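Local coordinates for protein uroporphyrinogen III synthase (Thermus thermophilus, PDB 1WCW) that probably catalyses the cyclisation of hydroxymethylbilane to uroporphyrinogen III, a step on the pathway to haem and other tetrapyrroles, at residues 62-72 with 94-105; 119-127 with 143-153. All coordinates share one frame; numbering follows the deposited sequence.

Overall arrangement
Both contacts lie in the same alpha/beta domain, the one built on the six-stranded mixed sheet: the helices of contact 1 cover the face of Phe63 and Ala65, those of contact 2 the face of Leu64 and Leu95. Contact 1 is mostly buried core: it joins the neighbouring parallel strands 62-65 and 93-96 and the starts of helices 68-80 and 99-107 that follow them. Contact 2 lies farther out and is partly buried, pairing the short helix 120-123 and the turn after it with helix 144-152. Strand hydrogen bonds, close helix starts and water-bridged arginines hold the first; leucine methyls, with Arg153 gripping two carbonyls, hold the second. They meet where Leu64 and Leu95 pack against Leu123 and Leu127.

Contact 1 (62-72 with 94-105); sequences LFLATTGVGVR and RLARGAKAARAL
Phe63, Leu64 and Ala65 pair with Arg94, Leu95 and Ala96 as adjacent parallel strands of the mixed sheet of an alpha/beta domain, and each of the two strands runs on into a helix (68-80 and 99-107). Leu95 N donates to Phe63 O, Ala65 N to Leu95 O at 2.9 Å, and Arg97 N to Ala65 O. On the sheet face that carries Phe63 and Ala65, the helix beginning at Ala99 is laid down: Ala65 CB meets Ala101 CB at 3.8 Å, and Leu105 reaches Ala65 with CD1 and both Val71 CG1 and the Phe63 ring with CD2. The two helices start close together, their short axes 7.9 Å apart and 28° from parallel. Gly68 CA sits 3.6 Å from Lys100 O, so the two helix starts touch backbone to backbone.

Arg97 can be followed outward. Its CB lies against Ala65 O and Thr66 CA; CG stands anti to the backbone N (chi1 -177°), and a bend at chi3 (60°) turns the guanidinium back over Thr66, whose CB lies 3.8 Å above the centre of one face. NE donates to a water that bonds weakly to Thr66 O, NH2 makes its own weak bond to that oxygen, and NH1 goes to Tyr139 OH and a glycerol probably from the crystallisation liquor. A second water links Thr66 O to Ala101 N. Thr67 caps the first helix, OG1 accepting from Gly70 N and also bonding to Tyr163 and Gln137. At the outer edge Arg72 lays one guanidinium face on Ala104 CB; its NH1 forms a salt bridge with Glu107, and a water in the guanidinium plane, 2.9 Å from Arg72 NH1, donates to Lys100 O.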
loop_
_atom_site.group_PDB
_atom_site.type_symbol
_atom_site.label_atom_id
_atom_site.label_comp_id
_atom_site.label_asym_id
_atom_site.label_seq_id
_atom_site.Cartn_x
_atom_site.Cartn_y
_atom_site.Cartn_z
ATOM N N LEU A 62 17.320 -8.967 12.465
ATOM C CA LEU A 62 16.855 -7.915 11.588
ATOM C C LEU A 62 15.338 -7.853 11.687
ATOM O O LEU A 62 14.656 -8.877 11.814
ATOM C CB LEU A 62 17.290 -8.222 10.150
ATOM C CG LEU A 62 17.033 -7.196 9.060
ATOM C CD1 LEU A 62 18.136 -7.356 7.986
ATOM C CD2 LEU A 62 15.700 -7.363 8.505
ATOM N N PHE A 63 14.828 -6.638 11.639
ATOM C CA PHE A 63 13.394 -6.390 11.617
ATOM C C PHE A 63 13.103 -5.479 10.442
ATOM O O PHE A 63 13.639 -4.397 10.311
ATOM C CB PHE A 63 12.935 -5.709 12.931
ATOM C CG PHE A 63 11.441 -5.388 12.946
ATOM C CD1 PHE A 63 10.486 -6.410 13.053
ATOM C CD2 PHE A 63 10.997 -4.092 12.785
ATOM C CE1 PHE A 63 9.082 -6.101 12.974
ATOM C CE2 PHE A 63 9.635 -3.795 12.722
ATOM C CZ PHE A 63 8.697 -4.771 12.803
ATOM N N LEU A 64 12.214 -5.913 9.569
ATOM C CA LEU A 64 11.831 -5.173 8.395
ATOM C C LEU A 64 10.338 -4.778 8.469
ATOM O O LEU A 64 9.429 -5.681 8.426
ATOM C CB LEU A 64 12.133 -5.988 7.140
ATOM C CG LEU A 64 12.223 -5.230 5.791
ATOM C CD1 LEU A 64 12.841 -6.202 4.801
ATOM C CD2 LEU A 64 10.882 -4.717 5.284
ATOM N N ALA A 65 10.093 -3.491 8.610
ATOM C CA ALA A 65 8.738 -2.956 8.659
ATOM C C ALA A 65 8.322 -2.467 7.282
ATOM O O ALA A 65 9.069 -1.691 6.682
ATOM C CB ALA A 65 8.695 -1.747 9.632
ATOM N N THR A 66 7.105 -2.821 6.868
ATOM C CA THR A 66 6.608 -2.373 5.598
ATOM C C THR A 66 5.568 -1.311 5.729
ATOM O O THR A 66 5.478 -0.464 4.808
ATOM C CB THR A 66 6.041 -3.537 4.762
ATOM O OG1 THR A 66 4.986 -4.212 5.488
ATOM C CG2 THR A 66 7.131 -4.548 4.403
ATOM N N THR A 67 4.797 -1.251 6.814
ATOM C CA THR A 67 3.789 -0.232 6.959
ATOM C C THR A 67 3.739 0.339 8.372
ATOM O O THR A 67 4.134 -0.324 9.381
ATOM C CB THR A 67 2.394 -0.742 6.595
ATOM O OG1 THR A 67 1.975 -1.756 7.535
ATOM C CG2 THR A 67 2.374 -1.359 5.201
ATOM N N GLY A 68 3.263 1.592 8.486
ATOM C CA GLY A 68 3.145 2.222 9.795
ATOM C C GLY A 68 2.089 1.528 10.601
ATOM O O GLY A 68 2.293 1.301 11.808
ATOM N N VAL A 69 0.960 1.232 9.969
ATOM C CA VAL A 69 -0.131 0.513 10.615
ATOM C C VAL A 69 0.386 -0.813 11.173
ATOM O O VAL A 69 0.057 -1.203 12.298
ATOM C CB VAL A 69 -1.300 0.229 9.628
ATOM C CG1 VAL A 69 -2.358 -0.657 10.284
ATOM C CG2 VAL A 69 -1.915 1.561 9.231
ATOM N N GLY A 70 1.199 -1.508 10.400
ATOM C CA GLY A 70 1.718 -2.786 10.845
ATOM C C GLY A 70 2.634 -2.694 12.043
ATOM O O GLY A 70 2.562 -3.565 12.944
ATOM N N VAL A 71 3.482 -1.697 12.081
ATOM C CA VAL A 71 4.351 -1.494 13.224
ATOM C C VAL A 71 3.465 -1.265 14.470
ATOM O O VAL A 71 3.668 -1.895 15.535
ATOM C CB VAL A 71 5.257 -0.290 12.971
ATOM C CG1 VAL A 71 5.949 0.138 14.297
ATOM C CG2 VAL A 71 6.284 -0.621 11.879
ATOM N N ARG A 72 2.476 -0.379 14.378
ATOM C CA ARG A 72 1.644 -0.076 15.526
ATOM C C ARG A 72 0.872 -1.301 15.963
ATOM O O ARG A 72 0.825 -1.608 17.188
ATOM C CB ARG A 72 0.705 1.065 15.200
ATOM C CG ARG A 72 1.470 2.345 14.968
ATOM C CD ARG A 72 0.553 3.624 14.815
ATOM N NE ARG A 72 1.414 4.719 14.377
ATOM C CZ ARG A 72 1.625 5.046 13.101
ATOM N NH1 ARG A 72 2.464 6.050 12.795
ATOM N NH2 ARG A 72 0.942 4.439 12.156
ATOM N N ARG A 94 17.135 -2.428 12.177
ATOM C CA ARG A 94 15.771 -2.106 11.779
ATOM C C ARG A 94 15.708 -1.424 10.460
ATOM O O ARG A 94 16.363 -0.378 10.256
ATOM C CB ARG A 94 15.152 -1.235 12.852
ATOM C CG ARG A 94 15.050 -1.894 14.230
ATOM C CD ARG A 94 14.403 -0.952 15.273
ATOM N NE ARG A 94 15.138 0.274 15.506
ATOM C CZ ARG A 94 16.219 0.357 16.286
ATOM N NH1 ARG A 94 16.797 1.568 16.409
ATOM N NH2 ARG A 94 16.708 -0.721 16.912
ATOM N N LEU A 95 14.916 -1.964 9.544
ATOM C CA LEU A 95 14.679 -1.370 8.244
ATOM C C LEU A 95 13.250 -0.972 8.036
ATOM O O LEU A 95 12.326 -1.706 8.484
ATOM C CB LEU A 95 15.005 -2.342 7.148
ATOM C CG LEU A 95 16.463 -2.706 7.000
ATOM C CD1 LEU A 95 16.620 -3.801 5.993
ATOM C CD2 LEU A 95 17.317 -1.453 6.583
ATOM N N ALA A 96 12.998 0.156 7.408
ATOM C CA ALA A 96 11.601 0.530 7.067
ATOM C C ALA A 96 11.546 0.644 5.568
ATOM O O ALA A 96 12.417 1.220 4.924
ATOM C CB ALA A 96 11.273 1.808 7.718
ATOM N N ARG A 97 10.515 0.066 4.966
ATOM C CA ARG A 97 10.386 0.123 3.518
ATOM C C ARG A 97 10.209 1.563 3.037
ATOM O O ARG A 97 10.734 1.896 1.971
ATOM C CB ARG A 97 9.185 -0.723 3.066
ATOM C CG ARG A 97 9.031 -0.778 1.550
ATOM C CD ARG A 97 7.808 -1.627 1.140
ATOM N NE ARG A 97 6.554 -1.129 1.661
ATOM C CZ ARG A 97 5.355 -1.660 1.385
ATOM N NH1 ARG A 97 5.260 -2.682 0.569
ATOM N NH2 ARG A 97 4.306 -1.159 2.007
ATOM N N GLY A 98 9.532 2.403 3.802
ATOM C CA GLY A 98 9.274 3.774 3.364
ATOM C C GLY A 98 9.017 4.665 4.550
ATOM O O GLY A 98 9.102 4.228 5.697
ATOM N N ALA A 99 8.643 5.919 4.266
ATOM C CA ALA A 99 8.407 6.905 5.293
ATOM C C ALA A 99 7.374 6.605 6.331
ATOM O O ALA A 99 7.580 6.979 7.478
ATOM C CB ALA A 99 8.072 8.244 4.640
ATOM N N LYS A 100 6.280 5.980 5.962
ATOM C CA LYS A 100 5.250 5.701 6.960
ATOM C C LYS A 100 5.700 4.682 8.000
ATOM O O LYS A 100 5.482 4.859 9.203
ATOM C CB LYS A 100 3.958 5.244 6.318
ATOM C CG LYS A 100 3.289 6.398 5.552
ATOM C CD LYS A 100 2.204 5.877 4.655
ATOM C CE LYS A 100 1.523 7.039 3.912
ATOM N NZ LYS A 100 0.347 6.608 3.078
ATOM N N ALA A 101 6.347 3.603 7.538
ATOM C CA ALA A 101 6.857 2.634 8.515
ATOM C C ALA A 101 7.935 3.284 9.346
ATOM O O ALA A 101 8.055 3.028 10.533
ATOM C CB ALA A 101 7.443 1.400 7.838
ATOM N N ALA A 102 8.745 4.137 8.698
ATOM C CA ALA A 102 9.801 4.802 9.424
ATOM C C ALA A 102 9.241 5.702 10.533
ATOM O O ALA A 102 9.772 5.715 11.627
ATOM C CB ALA A 102 10.694 5.595 8.502
ATOM N N ARG A 103 8.164 6.419 10.245
ATOM C CA ARG A 103 7.634 7.312 11.249
ATOM C C ARG A 103 7.069 6.525 12.430
ATOM O O ARG A 103 7.246 6.923 13.597
ATOM C CB ARG A 103 6.545 8.133 10.610
ATOM C CG ARG A 103 6.987 9.100 9.536
ATOM C CD ARG A 103 5.780 9.577 8.684
ATOM N NE ARG A 103 6.269 10.263 7.485
ATOM C CZ ARG A 103 5.552 10.565 6.410
ATOM N NH1 ARG A 103 4.258 10.243 6.348
ATOM N NH2 ARG A 103 6.145 11.199 5.395
ATOM N N ALA A 104 6.375 5.402 12.155
ATOM C CA ALA A 104 5.837 4.614 13.251
ATOM C C ALA A 104 6.964 4.081 14.118
ATOM O O ALA A 104 6.846 4.053 15.315
ATOM C CB ALA A 104 4.984 3.496 12.734
ATOM N N LEU A 105 8.066 3.622 13.533
ATOM C CA LEU A 105 9.189 3.161 14.345
ATOM C C LEU A 105 9.789 4.317 15.181
ATOM O O LEU A 105 10.054 4.119 16.366
ATOM C CB LEU A 105 10.262 2.549 13.413
ATOM C CG LEU A 105 9.910 1.115 12.902
ATOM C CD1 LEU A 105 10.917 0.724 11.793
ATOM C CD2 LEU A 105 9.991 0.088 14.050
HETATM O O HOH W 1 6.512 1.607 2.444
HETATM O O HOH W 2 6.370 2.488 4.726
HETATM O O HOH W 3 3.149 6.167 9.960
#

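Contact 2 (119-127 with 143-153)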
loop_
_atom_site.group_PDB
_atom_site.type_symbol
_atom_site.label_atom_id
_atom_site.label_comp_id
_atom_site.label_asym_id
_atom_site.label_seq_id
_atom_site.Cartn_x
_atom_site.Cartn_y
_atom_site.Cartn_z
ATOM N N THR A 119 9.329 0.933 -1.880
ATOM C CA THR A 119 9.283 -0.237 -2.714
ATOM C C THR A 119 10.199 -1.332 -2.232
ATOM O O THR A 119 11.232 -1.025 -1.601
ATOM C CB THR A 119 9.744 0.047 -4.193
ATOM O OG1 THR A 119 11.143 0.411 -4.191
ATOM C CG2 THR A 119 8.944 1.206 -4.788
ATOM N N SER A 120 9.875 -2.586 -2.486
ATOM C CA SER A 120 10.761 -3.668 -2.111
ATOM C C SER A 120 12.128 -3.529 -2.764
ATOM O O SER A 120 13.142 -3.791 -2.115
ATOM C CB SER A 120 10.201 -5.020 -2.540
ATOM O OG SER A 120 9.083 -5.322 -1.727
ATOM N N LYS A 121 12.176 -3.153 -4.052
ATOM C CA LYS A 121 13.464 -3.074 -4.700
ATOM C C LYS A 121 14.371 -2.050 -4.049
ATOM O O LYS A 121 15.598 -2.242 -4.002
ATOM C CB LYS A 121 13.329 -2.771 -6.176
ATOM C CG LYS A 121 12.493 -1.528 -6.489
ATOM C CD LYS A 121 12.627 -1.058 -7.961
ATOM C CE LYS A 121 11.531 0.012 -8.292
ATOM N NZ LYS A 121 11.693 0.815 -9.561
ATOM N N SER A 122 13.844 -0.975 -3.490
ATOM C CA SER A 122 14.686 0.040 -2.874
ATOM C C SER A 122 15.379 -0.504 -1.636
ATOM O O SER A 122 16.351 0.110 -1.159
ATOM C CB SER A 122 13.891 1.298 -2.475
ATOM O OG SER A 122 12.989 1.007 -1.376
ATOM N N LEU A 123 14.859 -1.589 -1.039
ATOM C CA LEU A 123 15.483 -2.181 0.153
ATOM C C LEU A 123 16.666 -3.080 -0.186
ATOM O O LEU A 123 17.477 -3.387 0.725
ATOM C CB LEU A 123 14.485 -3.013 0.952
ATOM C CG LEU A 123 13.436 -2.151 1.649
ATOM C CD1 LEU A 123 12.406 -3.052 2.275
ATOM C CD2 LEU A 123 14.028 -1.206 2.735
ATOM N N LEU A 124 16.792 -3.552 -1.434
ATOM C CA LEU A 124 17.943 -4.439 -1.725
ATOM C C LEU A 124 19.337 -3.981 -1.206
ATOM O O LEU A 124 20.054 -4.768 -0.563
ATOM C CB LEU A 124 17.966 -4.739 -3.209
ATOM C CG LEU A 124 16.688 -5.413 -3.685
ATOM C CD1 LEU A 124 16.758 -5.465 -5.242
ATOM C CD2 LEU A 124 16.465 -6.800 -3.065
ATOM N N PRO A 125 19.776 -2.731 -1.477
ATOM C CA PRO A 125 21.104 -2.277 -0.980
ATOM C C PRO A 125 21.183 -2.064 0.489
ATOM O O PRO A 125 22.277 -1.875 1.083
ATOM C CB PRO A 125 21.354 -1.006 -1.776
ATOM C CG PRO A 125 19.949 -0.439 -1.986
ATOM C CD PRO A 125 19.122 -1.686 -2.314
ATOM N N LEU A 126 20.025 -2.116 1.146
ATOM C CA LEU A 126 19.945 -1.917 2.579
ATOM C C LEU A 126 19.805 -3.251 3.284
ATOM O O LEU A 126 19.715 -3.218 4.536
ATOM C CB LEU A 126 18.721 -1.019 2.891
ATOM C CG LEU A 126 18.612 0.262 2.087
ATOM C CD1 LEU A 126 17.347 1.048 2.598
ATOM C CD2 LEU A 126 19.839 1.185 2.272
ATOM N N LEU A 127 19.700 -4.389 2.560
ATOM C CA LEU A 127 19.530 -5.678 3.215
ATOM C C LEU A 127 20.907 -6.227 3.386
ATOM O O LEU A 127 21.553 -6.642 2.396
ATOM C CB LEU A 127 18.714 -6.694 2.386
ATOM C CG LEU A 127 17.251 -6.423 2.091
ATOM C CD1 LEU A 127 16.703 -7.552 1.208
ATOM C CD2 LEU A 127 16.491 -6.276 3.361
ATOM N N LEU A 143 5.130 -10.763 -0.679
ATOM C CA LEU A 143 6.260 -9.874 -1.051
ATOM C C LEU A 143 7.414 -10.826 -1.406
ATOM O O LEU A 143 8.450 -10.932 -0.745
ATOM C CB LEU A 143 6.645 -8.966 0.111
ATOM C CG LEU A 143 5.543 -8.022 0.523
ATOM C CD1 LEU A 143 6.022 -7.165 1.762
ATOM C CD2 LEU A 143 5.249 -7.075 -0.636
ATOM N N PRO A 144 7.280 -11.539 -2.519
ATOM C CA PRO A 144 8.321 -12.500 -2.870
ATOM C C PRO A 144 9.720 -11.982 -3.139
ATOM O O PRO A 144 10.690 -12.681 -2.837
ATOM C CB PRO A 144 7.722 -13.239 -4.076
ATOM C CG PRO A 144 6.900 -12.194 -4.731
ATOM C CD PRO A 144 6.222 -11.474 -3.527
ATOM N N LEU A 145 9.816 -10.779 -3.679
ATOM C CA LEU A 145 11.152 -10.247 -3.932
ATOM C C LEU A 145 11.882 -10.069 -2.604
ATOM O O LEU A 145 13.058 -10.488 -2.434
ATOM C CB LEU A 145 11.020 -8.948 -4.723
ATOM C CG LEU A 145 12.314 -8.305 -5.193
ATOM C CD1 LEU A 145 12.001 -7.262 -6.260
ATOM C CD2 LEU A 145 12.978 -7.671 -4.046
ATOM N N LEU A 146 11.192 -9.538 -1.599
ATOM C CA LEU A 146 11.774 -9.307 -0.310
ATOM C C LEU A 146 12.047 -10.591 0.384
ATOM O O LEU A 146 13.113 -10.757 1.002
ATOM C CB LEU A 146 10.827 -8.432 0.514
ATOM C CG LEU A 146 11.339 -7.318 1.380
ATOM C CD1 LEU A 146 12.447 -6.524 0.641
ATOM C CD2 LEU A 146 10.156 -6.359 1.681
ATOM N N GLU A 147 11.072 -11.516 0.375
ATOM C CA GLU A 147 11.257 -12.757 1.068
ATOM C C GLU A 147 12.397 -13.585 0.551
ATOM O O GLU A 147 13.187 -14.129 1.306
ATOM C CB GLU A 147 9.971 -13.593 1.057
ATOM C CG GLU A 147 9.029 -13.011 2.060
ATOM C CD GLU A 147 8.120 -14.040 2.756
ATOM O OE1 GLU A 147 8.555 -15.151 3.166
ATOM O OE2 GLU A 147 6.944 -13.721 2.939
ATOM N N ASN A 148 12.528 -13.590 -0.755
ATOM C CA ASN A 148 13.601 -14.313 -1.366
ATOM C C ASN A 148 14.933 -13.602 -1.097
ATOM O O ASN A 148 15.962 -14.271 -0.813
ATOM C CB ASN A 148 13.324 -14.457 -2.863
ATOM C CG ASN A 148 12.286 -15.514 -3.139
ATOM O OD1 ASN A 148 12.450 -16.660 -2.733
ATOM N ND2 ASN A 148 11.214 -15.144 -3.824
ATOM N N ALA A 149 14.956 -12.263 -1.185
ATOM C CA ALA A 149 16.221 -11.570 -0.889
ATOM C C ALA A 149 16.677 -11.800 0.569
ATOM O O ALA A 149 17.872 -12.006 0.821
ATOM C CB ALA A 149 16.073 -10.114 -1.148
ATOM N N LEU A 150 15.772 -11.821 1.562
ATOM C CA LEU A 150 16.187 -12.049 2.934
ATOM C C LEU A 150 16.831 -13.418 3.032
ATOM O O LEU A 150 17.856 -13.566 3.734
ATOM C CB LEU A 150 14.995 -11.968 3.882
ATOM C CG LEU A 150 14.547 -10.528 4.120
ATOM C CD1 LEU A 150 13.195 -10.590 4.789
ATOM C CD2 LEU A 150 15.588 -9.750 4.929
ATOM N N ALA A 151 16.260 -14.415 2.352
ATOM C CA ALA A 151 16.854 -15.766 2.410
ATOM C C ALA A 151 18.211 -15.780 1.728
ATOM O O ALA A 151 19.174 -16.376 2.268
ATOM C CB ALA A 151 15.897 -16.781 1.736
ATOM N N GLU A 152 18.331 -15.100 0.591
ATOM C CA GLU A 152 19.626 -15.027 -0.117
ATOM C C GLU A 152 20.685 -14.356 0.758
ATOM O O GLU A 152 21.885 -14.708 0.710
ATOM C CB GLU A 152 19.478 -14.282 -1.448
ATOM C CG GLU A 152 18.774 -15.069 -2.528
ATOM C CD GLU A 152 18.653 -14.267 -3.834
ATOM O OE1 GLU A 152 18.079 -13.141 -3.832
ATOM O OE2 GLU A 152 19.136 -14.763 -4.878
ATOM N N ARG A 153 20.268 -13.384 1.555
ATOM C CA ARG A 153 21.184 -12.684 2.445
ATOM C C ARG A 153 21.576 -13.479 3.688
ATOM O O ARG A 153 22.355 -12.985 4.506
ATOM C CB ARG A 153 20.537 -11.350 2.881
ATOM C CG ARG A 153 20.400 -10.320 1.811
ATOM C CD ARG A 153 21.722 -9.830 1.242
ATOM N NE ARG A 153 21.451 -8.586 0.538
ATOM C CZ ARG A 153 20.990 -8.547 -0.704
ATOM N NH1 ARG A 153 20.798 -9.681 -1.365
ATOM N NH2 ARG A 153 20.590 -7.408 -1.240
HETATM O O HOH W 4 8.645 -7.931 -2.530
#
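Two helical elements on one side of the mixed sheet of this alpha/beta domain pack together here: the weakly bonded helix 120-123 with its 3-10 continuation 124-126, and helix 144-152. Thr119 caps the former, its OG1 accepting from Ser122 N. The apolar part of the seam is made of leucines and Ala149. Leu146 CD1 lies 3.8 Å from Leu123 CD1, while Leu146 CD2 reaches Ser120 OG; the side chains of Leu123 and Leu146 run obliquely past each other and both lean on Leu64 of the sheet. Farther out, Leu124 and Leu145 cross at about a right angle, their CD2 methyls 3.7 Å apart, and Leu124 CD2 also touches Ala149 CB. Leu127 divides its two methyls between neighbours on helix 144-152: CD1 presses on Ala149 CB at 3.5 Å and CD2 meets Leu150 CD2, its side chain crossing that of Leu150 nearly perpendicularly. Leu127 also packs on Leu64 and Leu95, tying the seam to the strands beneath.

Polar links stand at both ends. Near the start of helix 144-152, a water 2.8 Å from Ser120 OG accepts from Leu146 N; the same hydroxyl bonds to a glycerol, again probably from the crystallisation liquor. At the far end Arg153, bent at chi2 (-63°), carries its guanidinium back to the turn and clamps two backbone oxygens, both lying in its plane. NE donates to Leu127 O and NH2 to Leu124 O, fixing the group's rotation, although each donor stands above the plane of the carbonyl it reaches. Leu124 O is doubly held: Leu127 N approaches one face of its carbonyl plane, and Arg153 NH2 comes from the opposite face at 2.8 Å.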